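Local structure of carboxyvinyl-carboxyphosphonate phosphorylmutase (Bacillus anthracis, 4IQD) at residues Glu112-Lys117 / Glu155-Leu160; Glu145-Ile150 / Ala181-Lys186; Ile162-Asp167 / Ala187-Ile192. The protein is a TIM-barrel enzyme of the phosphoenolpyruvate phosphomutase family and binds pyruvic acid at several sites. All coordinates share one frame; numbering follows the deposited sequence.

Along the chain, helix 103-115 ends in the first segment of contact 1, and strand 120-124 leads on to helix 143-156, whose early turns enter contact 2. The end of that helix and the turn after it (155-160) close the loop of contact 1. Strand 161-166 then opens contact 3, helix 174-187 completes contact 2, and residues 187-192 complete contact 3. Contact 2 therefore crosses both others, whereas contact 1 closes before contact 3 opens. Contact 2 ties neighbouring outer helices, contact 3 the two strands that helix 174-187 connects, and contact 1 the C-terminal ends of helices 103-115 and 143-156. Contact 3 touches both others, meeting contact 1 where Leu160 packs on Asp190.

Contact 1 of 3, residues Glu112-Lys117 / Glu155-Leu160; sequences EMVEAK and EVAPSL
Val114 CG2 points at the turn that follows helix 143-156 and carries most of the contact. This one methyl lies 3.7 Å from Leu160 CD1 and 3.8 Å from Ala157 CB, so it touches both the first and the last residue of the type I beta turn Ala157-Leu160. The side chains of Val114 and Leu160 meet at a slant. The torsion of Val114 (chi1 166°) sets CG2 beside its own backbone N and turns it to the turn, with CG1 anti to that N. A looser approach, Met113 CB to Leu160 CD2 at 4.4 Å, widens the apolar patch, while the selenium end of Met113 leads away from the turn. Ser159 OG comes within 4.2 Å of Val114 CG2, but its polar partner is Gln14 OE1, to which it is hydrogen-bonded.

Behind these groups, both backbones are fixed by local bonds. Leu160 N bonds to Ala157 O at 3.2 Å and closes the turn, and Lys117, with positive phi, ends helix 103-115 in a Schellman motif that includes Lys117 N to Val114 O at 2.9 Å. The contact thus joins the C-terminal ends of two helices of the barrel's outer layer. Helix 14-26 lies against it through Gln14, which touches Val114 and Leu160, while Met113 packs on Ala78 of helix 74-88.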
ATOM      1  N   GLU A 112     -10.416 -19.220  -0.793  1.00 23.22           N
ATOM      2  CA  GLU A 112     -10.158 -17.847  -1.210  1.00 25.54           C
ATOM      3  C   GLU A 112      -8.706 -17.645  -1.613  1.00 26.64           C
ATOM      4  O   GLU A 112      -8.411 -16.889  -2.534  1.00 34.02           O
ATOM      5  CB  GLU A 112     -10.525 -16.868  -0.097  1.00 29.42           C
ATOM      6  CG  GLU A 112     -12.010 -16.771   0.192  1.00 34.53           C
ATOM      7  CD  GLU A 112     -12.307 -15.854   1.360  1.00 37.94           C
ATOM      8  OE1 GLU A 112     -11.450 -15.750   2.261  1.00 36.85           O
ATOM      9  OE2 GLU A 112     -13.390 -15.232   1.372  1.00 41.04           O
HETATM   10  N   MSE A 113      -7.796 -18.321  -0.919  1.00 25.97           N
HETATM   11  CA  MSE A 113      -6.378 -18.212  -1.237  1.00 23.72           C
HETATM   12  C   MSE A 113      -6.042 -18.936  -2.542  1.00 22.93           C
HETATM   13  O   MSE A 113      -5.222 -18.468  -3.325  1.00 22.93           O
HETATM   14  CB  MSE A 113      -5.522 -18.740  -0.083  1.00 20.21           C
HETATM   15  CG  MSE A 113      -5.701 -17.966   1.221  1.00 23.78           C
HETATM   16 SE   MSE A 113      -5.276 -16.060   1.088  0.70 31.35          SE
HETATM   17  CE  MSE A 113      -6.215 -15.424   2.669  1.00 18.32           C
ATOM     18  N   VAL A 114      -6.685 -20.074  -2.775  1.00 24.01           N
ATOM     19  CA  VAL A 114      -6.492 -20.806  -4.020  1.00 24.71           C
ATOM     20  C   VAL A 114      -7.042 -19.984  -5.174  1.00 30.63           C
ATOM     21  O   VAL A 114      -6.445 -19.919  -6.250  1.00 34.72           O
ATOM     22  CB  VAL A 114      -7.176 -22.185  -3.977  1.00 24.22           C
ATOM     23  CG1 VAL A 114      -7.277 -22.783  -5.370  1.00 23.72           C
ATOM     24  CG2 VAL A 114      -6.420 -23.121  -3.042  1.00 24.40           C
ATOM     25  N   GLU A 115      -8.177 -19.339  -4.934  1.00 30.57           N
ATOM     26  CA  GLU A 115      -8.764 -18.440  -5.917  1.00 31.32           C
ATOM     27  C   GLU A 115      -7.816 -17.294  -6.247  1.00 30.95           C
ATOM     28  O   GLU A 115      -7.711 -16.879  -7.399  1.00 35.25           O
ATOM     29  CB  GLU A 115     -10.099 -17.896  -5.418  1.00 33.21           C
ATOM     30  CG  GLU A 115     -11.203 -18.933  -5.384  1.00 34.82           C
ATOM     31  CD  GLU A 115     -12.551 -18.325  -5.076  1.00 34.77           C
ATOM     32  OE1 GLU A 115     -12.584 -17.246  -4.452  1.00 33.58           O
ATOM     33  OE2 GLU A 115     -13.576 -18.921  -5.463  1.00 36.38           O
ATOM     34  N   ALA A 116      -7.110 -16.800  -5.235  1.00 26.64           N
ATOM     35  CA  ALA A 116      -6.152 -15.717  -5.434  1.00 26.04           C
ATOM     36  C   ALA A 116      -4.847 -16.226  -6.038  1.00 27.15           C
ATOM     37  O   ALA A 116      -3.918 -15.450  -6.261  1.00 30.99           O
ATOM     38  CB  ALA A 116      -5.884 -14.998  -4.120  1.00 19.71           C
ATOM     39  N   LYS A 117      -4.795 -17.530  -6.302  1.00 26.05           N
ATOM     40  CA  LYS A 117      -3.605 -18.205  -6.820  1.00 26.05           C
ATOM     41  C   LYS A 117      -2.446 -18.139  -5.832  1.00 28.34           C
ATOM     42  O   LYS A 117      -1.281 -18.109  -6.226  1.00 31.15           O
ATOM     43  CB  LYS A 117      -3.195 -17.652  -8.190  1.00 29.80           C
ATOM     44  CG  LYS A 117      -4.299 -17.718  -9.231  1.00 36.42           C
ATOM     45  CD  LYS A 117      -4.158 -16.603 -10.257  1.00 40.79           C
ATOM     46  CE  LYS A 117      -3.030 -16.875 -11.231  1.00 42.25           C
ATOM     47  NZ  LYS A 117      -3.404 -17.916 -12.232  1.00 43.31           N
ATOM     48  N   GLU A 155      -8.108 -31.123   2.988  1.00 24.20           N
ATOM     49  CA  GLU A 155      -9.352 -31.633   2.442  1.00 28.96           C
ATOM     50  C   GLU A 155      -9.893 -30.762   1.313  1.00 30.95           C
ATOM     51  O   GLU A 155     -10.193 -31.254   0.227  1.00 29.64           O
ATOM     52  CB  GLU A 155     -10.401 -31.761   3.542  1.00 32.91           C
ATOM     53  CG  GLU A 155     -11.734 -32.258   3.030  1.00 39.30           C
ATOM     54  CD  GLU A 155     -11.598 -33.533   2.225  1.00 44.63           C
ATOM     55  OE1 GLU A 155     -10.881 -34.447   2.683  1.00 43.88           O
ATOM     56  OE2 GLU A 155     -12.201 -33.618   1.133  1.00 46.96           O
ATOM     57  N   VAL A 156     -10.016 -29.467   1.575  1.00 31.30           N
ATOM     58  CA  VAL A 156     -10.661 -28.564   0.630  1.00 30.33           C
ATOM     59  C   VAL A 156      -9.689 -28.045  -0.426  1.00 26.14           C
ATOM     60  O   VAL A 156     -10.076 -27.797  -1.567  1.00 25.01           O
ATOM     61  CB  VAL A 156     -11.335 -27.380   1.354  1.00 32.77           C
ATOM     62  CG1 VAL A 156     -12.082 -26.509   0.369  1.00 36.22           C
ATOM     63  CG2 VAL A 156     -12.289 -27.889   2.413  1.00 35.77           C
ATOM     64  N   ALA A 157      -8.424 -27.898  -0.048  1.00 22.18           N
ATOM     65  CA  ALA A 157      -7.427 -27.317  -0.940  1.00 19.67           C
ATOM     66  C   ALA A 157      -6.125 -28.109  -0.957  1.00 24.55           C
ATOM     67  O   ALA A 157      -5.127 -27.673  -0.383  1.00 27.90           O
ATOM     68  CB  ALA A 157      -7.155 -25.877  -0.540  1.00 19.18           C
ATOM     69  N   PRO A 158      -6.120 -29.270  -1.629  1.00 24.62           N
ATOM     70  CA  PRO A 158      -4.931 -30.130  -1.635  1.00 25.10           C
ATOM     71  C   PRO A 158      -3.791 -29.533  -2.450  1.00 27.20           C
ATOM     72  O   PRO A 158      -2.667 -30.023  -2.377  1.00 28.96           O
ATOM     73  CB  PRO A 158      -5.431 -31.419  -2.302  1.00 28.87           C
ATOM     74  CG  PRO A 158      -6.930 -31.332  -2.269  1.00 29.95           C
ATOM     75  CD  PRO A 158      -7.235 -29.876  -2.372  1.00 27.27           C
ATOM     76  N   SER A 159      -4.080 -28.485  -3.215  1.00 28.04           N
ATOM     77  CA  SER A 159      -3.074 -27.850  -4.057  1.00 27.73           C
ATOM     78  C   SER A 159      -2.338 -26.750  -3.302  1.00 26.64           C
ATOM     79  O   SER A 159      -1.512 -26.043  -3.868  1.00 26.79           O
ATOM     80  CB  SER A 159      -3.726 -27.276  -5.316  1.00 29.77           C
ATOM     81  OG  SER A 159      -4.828 -26.449  -4.984  1.00 31.53           O
ATOM     82  N   LEU A 160      -2.642 -26.622  -2.017  1.00 27.20           N
ATOM     83  CA  LEU A 160      -2.085 -25.555  -1.196  1.00 30.15           C
ATOM     84  C   LEU A 160      -0.960 -26.061  -0.297  1.00 28.57           C
ATOM     85  O   LEU A 160      -1.164 -26.953   0.525  1.00 29.24           O
ATOM     86  CB  LEU A 160      -3.189 -24.928  -0.346  1.00 30.15           C
ATOM     87  CG  LEU A 160      -3.153 -23.416  -0.144  1.00 26.27           C
ATOM     88  CD1 LEU A 160      -3.078 -22.690  -1.482  1.00 27.30           C
ATOM     89  CD2 LEU A 160      -4.381 -22.975   0.629  1.00 22.36           C
TER

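Contact 2 of 3, residues Glu145-Ile150 / Ala181-Lys186; sequences ELVQKI and ANAYVK
Tyr184 has its CG anti to the carbonyl carbon (chi1 -59°), which swings the ring from helix 174-187 toward helix 143-156, where Leu146, with CG anti to the backbone N (chi1 -173°), brings a methyl over it. The two are neighbouring outer helices of the TIM barrel, and they run nearly parallel: the axes of the two segments lie 23° apart and 9.2 Å from each other at closest approach. Leu146 CD2 sits over the centre of the Tyr184 ring, 3.5 Å from the centroid, a CH-pi contact almost along the ring normal. Leu146 CB also touches the ring, 3.6 Å from Tyr184 CE1. The two side chains cross at about a right angle.

Val147 approaches differently: its CG2 comes to the ring edge, near the ring plane, 4.2 Å from Tyr184 CD1, and also reaches Ala183 CB at 4.3 Å. Thus one aromatic side chain is met over a face and at its rim by consecutive residues of the opposing helix. The contact between the segments is wholly apolar, yet the phenol end is polar and anchored: Tyr184 OH is hydrogen-bonded to Arg180 NH1 and to Asp125 OD2, which should restrict the ring's position. Tyr184 also touches Ala164 and Thr166, so the ring lies between the helices and strand 161-166. One turn after Leu146, Ile150 crosses the tyrosine near its base, and its CD1 rests 3.6 Å from Tyr184 CB and 3.7 Å from Tyr184 O.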
ATOM      1  N   GLU A 145      -6.426 -29.114  18.001  1.00 26.65           N
ATOM      2  CA  GLU A 145      -7.147 -27.968  17.480  1.00 25.49           C
ATOM      3  C   GLU A 145      -6.557 -27.487  16.156  1.00 23.62           C
ATOM      4  O   GLU A 145      -7.294 -27.184  15.221  1.00 20.58           O
ATOM      5  CB  GLU A 145      -7.159 -26.845  18.515  1.00 32.87           C
ATOM      6  CG  GLU A 145      -8.498 -26.145  18.656  1.00 40.73           C
ATOM      7  CD  GLU A 145      -8.616 -25.371  19.958  1.00 47.07           C
ATOM      8  OE1 GLU A 145      -8.211 -25.911  21.015  1.00 48.54           O
ATOM      9  OE2 GLU A 145      -9.108 -24.221  19.921  1.00 46.70           O
ATOM     10  N   LEU A 146      -5.231 -27.431  16.070  1.00 24.76           N
ATOM     11  CA  LEU A 146      -4.582 -27.060  14.816  1.00 23.21           C
ATOM     12  C   LEU A 146      -4.594 -28.226  13.838  1.00 24.14           C
ATOM     13  O   LEU A 146      -4.726 -28.033  12.631  1.00 23.76           O
ATOM     14  CB  LEU A 146      -3.145 -26.581  15.035  1.00 21.45           C
ATOM     15  CG  LEU A 146      -2.515 -26.033  13.747  1.00 21.33           C
ATOM     16  CD1 LEU A 146      -3.378 -24.920  13.173  1.00 22.49           C
ATOM     17  CD2 LEU A 146      -1.094 -25.548  13.946  1.00 23.55           C
ATOM     18  N   VAL A 147      -4.452 -29.434  14.373  1.00 25.77           N
ATOM     19  CA  VAL A 147      -4.444 -30.647  13.567  1.00 25.87           C
ATOM     20  C   VAL A 147      -5.685 -30.729  12.694  1.00 27.76           C
ATOM     21  O   VAL A 147      -5.597 -30.989  11.495  1.00 32.62           O
ATOM     22  CB  VAL A 147      -4.339 -31.905  14.457  1.00 26.17           C
ATOM     23  CG1 VAL A 147      -4.914 -33.130  13.753  1.00 25.35           C
ATOM     24  CG2 VAL A 147      -2.892 -32.143  14.867  1.00 26.72           C
ATOM     25  N   GLN A 148      -6.841 -30.487  13.297  1.00 24.31           N
ATOM     26  CA  GLN A 148      -8.096 -30.506  12.563  1.00 25.32           C
ATOM     27  C   GLN A 148      -8.141 -29.416  11.497  1.00 27.32           C
ATOM     28  O   GLN A 148      -8.611 -29.645  10.384  1.00 28.81           O
ATOM     29  CB  GLN A 148      -9.264 -30.354  13.525  1.00 29.07           C
ATOM     30  CG  GLN A 148      -9.411 -31.524  14.468  1.00 31.74           C
ATOM     31  CD  GLN A 148     -10.475 -31.286  15.507  1.00 37.46           C
ATOM     32  OE1 GLN A 148     -10.699 -30.154  15.933  1.00 39.06           O
ATOM     33  NE2 GLN A 148     -11.146 -32.353  15.919  1.00 41.70           N
ATOM     34  N   LYS A 149      -7.643 -28.233  11.838  1.00 26.86           N
ATOM     35  CA  LYS A 149      -7.596 -27.126  10.893  1.00 18.25           C
ATOM     36  C   LYS A 149      -6.730 -27.455   9.680  1.00 20.69           C
ATOM     37  O   LYS A 149      -7.080 -27.121   8.551  1.00 21.24           O
ATOM     38  CB  LYS A 149      -7.090 -25.854  11.568  1.00 20.28           C
ATOM     39  CG  LYS A 149      -8.107 -25.201  12.482  1.00 25.30           C
ATOM     40  CD  LYS A 149      -7.658 -23.816  12.906  1.00 27.59           C
ATOM     41  CE  LYS A 149      -8.802 -23.042  13.537  1.00 30.14           C
ATOM     42  NZ  LYS A 149      -8.433 -21.634  13.845  1.00 32.94           N
ATOM     43  N   ILE A 150      -5.597 -28.106   9.921  1.00 17.78           N
ATOM     44  CA  ILE A 150      -4.704 -28.505   8.844  1.00 17.63           C
ATOM     45  C   ILE A 150      -5.391 -29.533   7.953  1.00 22.40           C
ATOM     46  O   ILE A 150      -5.321 -29.454   6.726  1.00 23.02           O
ATOM     47  CB  ILE A 150      -3.384 -29.068   9.398  1.00 18.71           C
ATOM     48  CG1 ILE A 150      -2.619 -27.968  10.139  1.00 20.22           C
ATOM     49  CG2 ILE A 150      -2.533 -29.646   8.287  1.00 18.57           C
ATOM     50  CD1 ILE A 150      -1.362 -28.441  10.829  1.00 16.97           C
ATOM     51  N   ALA A 181       4.974 -29.943  16.463  1.00 21.82           N
ATOM     52  CA  ALA A 181       5.442 -29.858  15.083  1.00 23.23           C
ATOM     53  C   ALA A 181       5.224 -31.146  14.296  1.00 21.68           C
ATOM     54  O   ALA A 181       4.636 -31.123  13.218  1.00 25.61           O
ATOM     55  CB  ALA A 181       6.914 -29.461  15.049  1.00 22.42           C
ATOM     56  N   ASN A 182       5.692 -32.264  14.839  1.00 22.09           N
ATOM     57  CA  ASN A 182       5.562 -33.547  14.159  1.00 22.57           C
ATOM     58  C   ASN A 182       4.110 -33.976  13.977  1.00 24.18           C
ATOM     59  O   ASN A 182       3.789 -34.737  13.065  1.00 24.41           O
ATOM     60  CB  ASN A 182       6.345 -34.635  14.897  1.00 21.02           C
ATOM     61  CG  ASN A 182       7.844 -34.511  14.703  1.00 23.50           C
ATOM     62  OD1 ASN A 182       8.315 -34.112  13.639  1.00 23.77           O
ATOM     63  ND2 ASN A 182       8.604 -34.857  15.737  1.00 23.86           N
ATOM     64  N   ALA A 183       3.239 -33.484  14.849  1.00 26.01           N
ATOM     65  CA  ALA A 183       1.816 -33.770  14.739  1.00 23.93           C
ATOM     66  C   ALA A 183       1.228 -33.007  13.567  1.00 25.25           C
ATOM     67  O   ALA A 183       0.476 -33.559  12.765  1.00 29.05           O
ATOM     68  CB  ALA A 183       1.100 -33.395  16.017  1.00 22.39           C
ATOM     69  N   TYR A 184       1.585 -31.732  13.474  1.00 21.70           N
ATOM     70  CA  TYR A 184       1.096 -30.870  12.411  1.00 20.27           C
ATOM     71  C   TYR A 184       1.563 -31.395  11.057  1.00 20.28           C
ATOM     72  O   TYR A 184       0.846 -31.300  10.063  1.00 18.49           O
ATOM     73  CB  TYR A 184       1.599 -29.442  12.610  1.00 16.76           C
ATOM     74  CG  TYR A 184       1.199 -28.794  13.921  1.00 20.33           C
ATOM     75  CD1 TYR A 184       0.093 -29.232  14.640  1.00 23.39           C
ATOM     76  CD2 TYR A 184       1.929 -27.730  14.433  1.00 23.79           C
ATOM     77  CE1 TYR A 184      -0.265 -28.629  15.837  1.00 23.70           C
ATOM     78  CE2 TYR A 184       1.580 -27.124  15.624  1.00 23.83           C
ATOM     79  CZ  TYR A 184       0.484 -27.574  16.323  1.00 24.12           C
ATOM     80  OH  TYR A 184       0.144 -26.963  17.509  1.00 27.54           O
ATOM     81  N   VAL A 185       2.766 -31.959  11.036  1.00 20.84           N
ATOM     82  CA  VAL A 185       3.335 -32.518   9.815  1.00 22.52           C
ATOM     83  C   VAL A 185       2.548 -33.730   9.335  1.00 24.49           C
ATOM     84  O   VAL A 185       2.175 -33.815   8.168  1.00 26.34           O
ATOM     85  CB  VAL A 185       4.809 -32.922  10.010  1.00 24.04           C
ATOM     86  CG1 VAL A 185       5.313 -33.693   8.798  1.00 24.41           C
ATOM     87  CG2 VAL A 185       5.664 -31.694  10.257  1.00 20.35           C
ATOM     88  N   LYS A 186       2.284 -34.667  10.239  1.00 29.43           N
ATOM     89  CA  LYS A 186       1.530 -35.855   9.865  1.00 31.03           C
ATOM     90  C   LYS A 186       0.094 -35.489   9.506  1.00 30.74           C
ATOM     91  O   LYS A 186      -0.583 -36.222   8.788  1.00 29.52           O
ATOM     92  CB  LYS A 186       1.563 -36.899  10.982  1.00 36.50           C
ATOM     93  CG  LYS A 186       0.314 -36.962  11.834  1.00 39.69           C
ATOM     94  CD  LYS A 186       0.265 -38.276  12.589  1.00 44.31           C
ATOM     95  CE  LYS A 186       0.392 -39.451  11.628  1.00 47.29           C
ATOM     96  NZ  LYS A 186       0.396 -40.763  12.331  1.00 48.93           N
TER

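Contact 3 of 3, residues Ile162-Asp167 / Ala187-Ile192; sequences IVARTD and AGADAI
Asp190 reaches back from the loop before strand 191-194 to the start of strand 161-166, crossing the Ile162 side chain at about a right angle. Its CB lies 3.6 Å from Ile162 O. The next atom, CG, is anti to the carbonyl carbon (chi1 -48°) and sits 3.7 Å from Ile162 N, placing the carboxylate at that amide. At the tip, OD2 accepts a short, nearly straight hydrogen bond from Ile162 N (2.6 Å, 174°) through its anti lone pair, while OD1 has a long, weak ion pair with Arg22. The backbone N-H of the same aspartate bonds to Ile162 O (N to O 2.8 Å), so main chain and side chain together grip both polar backbone atoms of Ile162; Ala191 N adds a weak bond to that oxygen.

Further along, Ala164 N bonds to Ala191 O at 2.9 Å, and the parallel register pairs Val163 with Ala191 and Ala164 with Ile192. On one face of the sheet, Val163 CG2 packs on Ala191 CB at 3.9 Å. On the other, Ala164 CB meets Ala189 CB and Ile192 CD1. Beyond the pairing, Arg165 belongs to a pyruvic acid pocket. Strand 161-166, helix 174-187 and strand 191-194 form the beta-alpha-beta crossover from which a TIM barrel is built.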
ATOM      1  N   ILE A 162       1.342 -26.038   2.784  1.00 22.39           N
ATOM      2  CA  ILE A 162       1.041 -25.575   4.128  1.00 21.86           C
ATOM      3  C   ILE A 162       2.270 -25.425   4.996  1.00 23.25           C
ATOM      4  O   ILE A 162       3.017 -26.380   5.206  1.00 25.95           O
ATOM      5  CB  ILE A 162       0.101 -26.528   4.863  1.00 23.51           C
ATOM      6  CG1 ILE A 162      -1.168 -26.766   4.052  1.00 24.62           C
ATOM      7  CG2 ILE A 162      -0.236 -25.959   6.225  1.00 16.86           C
ATOM      8  CD1 ILE A 162      -2.105 -27.752   4.696  1.00 24.07           C
ATOM      9  N   VAL A 163       2.467 -24.219   5.512  1.00 21.88           N
ATOM     10  CA  VAL A 163       3.474 -23.985   6.531  1.00 23.12           C
ATOM     11  C   VAL A 163       2.773 -23.806   7.872  1.00 24.49           C
ATOM     12  O   VAL A 163       1.857 -22.996   7.993  1.00 23.59           O
ATOM     13  CB  VAL A 163       4.321 -22.739   6.214  1.00 26.71           C
ATOM     14  CG1 VAL A 163       5.254 -22.421   7.370  1.00 29.36           C
ATOM     15  CG2 VAL A 163       5.105 -22.946   4.926  1.00 23.64           C
ATOM     16  N   ALA A 164       3.189 -24.577   8.873  1.00 22.81           N
ATOM     17  CA  ALA A 164       2.575 -24.497  10.193  1.00 23.89           C
ATOM     18  C   ALA A 164       3.481 -23.797  11.202  1.00 22.38           C
ATOM     19  O   ALA A 164       4.627 -24.197  11.407  1.00 22.10           O
ATOM     20  CB  ALA A 164       2.194 -25.884  10.689  1.00 25.24           C
ATOM     21  N   ARG A 165       2.961 -22.751  11.832  1.00 22.27           N
ATOM     22  CA  ARG A 165       3.719 -22.015  12.833  1.00 20.65           C
ATOM     23  C   ARG A 165       3.354 -22.469  14.235  1.00 24.24           C
ATOM     24  O   ARG A 165       2.183 -22.671  14.545  1.00 25.68           O
ATOM     25  CB  ARG A 165       3.464 -20.516  12.709  1.00 16.29           C
ATOM     26  CG  ARG A 165       4.212 -19.695  13.743  1.00 19.51           C
ATOM     27  CD  ARG A 165       3.600 -18.324  13.915  1.00 23.53           C
ATOM     28  NE  ARG A 165       4.347 -17.515  14.868  1.00 26.95           N
ATOM     29  CZ  ARG A 165       4.821 -16.304  14.603  1.00 31.64           C
ATOM     30  NH1 ARG A 165       4.615 -15.756  13.414  1.00 31.43           N
ATOM     31  NH2 ARG A 165       5.492 -15.636  15.530  1.00 37.71           N
ATOM     32  N   THR A 166       4.358 -22.632  15.087  1.00 23.33           N
ATOM     33  CA  THR A 166       4.100 -22.952  16.483  1.00 22.24           C
ATOM     34  C   THR A 166       4.869 -22.015  17.412  1.00 23.24           C
ATOM     35  O   THR A 166       6.054 -21.755  17.211  1.00 23.55           O
ATOM     36  CB  THR A 166       4.399 -24.438  16.804  1.00 20.84           C
ATOM     37  OG1 THR A 166       4.172 -24.686  18.195  1.00 22.31           O
ATOM     38  CG2 THR A 166       5.835 -24.799  16.451  1.00 19.37           C
ATOM     39  N   ASP A 167       4.177 -21.484  18.415  1.00 26.01           N
ATOM     40  CA  ASP A 167       4.810 -20.610  19.397  1.00 24.67           C
ATOM     41  C   ASP A 167       5.069 -21.356  20.697  1.00 20.66           C
ATOM     42  O   ASP A 167       5.198 -20.742  21.754  1.00 21.15           O
ATOM     43  CB  ASP A 167       3.939 -19.381  19.669  1.00 26.27           C
ATOM     44  CG  ASP A 167       4.007 -18.358  18.554  1.00 30.71           C
ATOM     45  OD1 ASP A 167       4.781 -17.390  18.682  1.00 30.87           O
ATOM     46  OD2 ASP A 167       3.284 -18.522  17.549  1.00 35.94           O
ATOM     47  N   ALA A 187      -0.359 -34.344  10.005  1.00 30.57           N
ATOM     48  CA  ALA A 187      -1.707 -33.871   9.731  1.00 28.22           C
ATOM     49  C   ALA A 187      -1.798 -33.315   8.315  1.00 31.71           C
ATOM     50  O   ALA A 187      -2.881 -33.243   7.736  1.00 34.86           O
ATOM     51  CB  ALA A 187      -2.120 -32.819  10.750  1.00 23.48           C
ATOM     52  N   GLY A 188      -0.658 -32.923   7.757  1.00 27.99           N
ATOM     53  CA  GLY A 188      -0.620 -32.486   6.376  1.00 24.95           C
ATOM     54  C   GLY A 188       0.289 -31.310   6.094  1.00 22.02           C
ATOM     55  O   GLY A 188       0.497 -30.959   4.937  1.00 21.97           O
ATOM     56  N   ALA A 189       0.826 -30.693   7.140  1.00 24.67           N
ATOM     57  CA  ALA A 189       1.720 -29.555   6.952  1.00 25.42           C
ATOM     58  C   ALA A 189       2.979 -29.987   6.207  1.00 24.81           C
ATOM     59  O   ALA A 189       3.501 -31.075   6.439  1.00 23.19           O
ATOM     60  CB  ALA A 189       2.072 -28.918   8.286  1.00 26.43           C
ATOM     61  N   ASP A 190       3.450 -29.135   5.302  1.00 22.85           N
ATOM     62  CA  ASP A 190       4.593 -29.463   4.457  1.00 19.12           C
ATOM     63  C   ASP A 190       5.882 -28.849   4.992  1.00 19.78           C
ATOM     64  O   ASP A 190       6.977 -29.204   4.556  1.00 19.64           O
ATOM     65  CB  ASP A 190       4.345 -28.980   3.029  1.00 20.37           C
ATOM     66  CG  ASP A 190       2.975 -29.373   2.512  1.00 21.35           C
ATOM     67  OD1 ASP A 190       2.745 -30.579   2.292  1.00 25.08           O
ATOM     68  OD2 ASP A 190       2.129 -28.475   2.321  1.00 21.37           O
ATOM     69  N   ALA A 191       5.742 -27.928   5.941  1.00 21.16           N
ATOM     70  CA  ALA A 191       6.882 -27.197   6.484  1.00 22.97           C
ATOM     71  C   ALA A 191       6.559 -26.629   7.861  1.00 21.98           C
ATOM     72  O   ALA A 191       5.392 -26.415   8.188  1.00 23.40           O
ATOM     73  CB  ALA A 191       7.289 -26.079   5.531  1.00 21.02           C
ATOM     74  N   ILE A 192       7.592 -26.377   8.660  1.00 19.35           N
ATOM     75  CA  ILE A 192       7.396 -25.843  10.007  1.00 22.02           C
ATOM     76  C   ILE A 192       8.102 -24.502  10.251  1.00 23.59           C
ATOM     77  O   ILE A 192       9.255 -24.309   9.872  1.00 26.31           O
ATOM     78  CB  ILE A 192       7.818 -26.856  11.093  1.00 19.37           C
ATOM     79  CG1 ILE A 192       6.995 -28.138  10.976  1.00 20.11           C
ATOM     80  CG2 ILE A 192       7.629 -26.271  12.475  1.00 18.71           C
ATOM     81  CD1 ILE A 192       5.515 -27.939  11.235  1.00 16.39           C
TER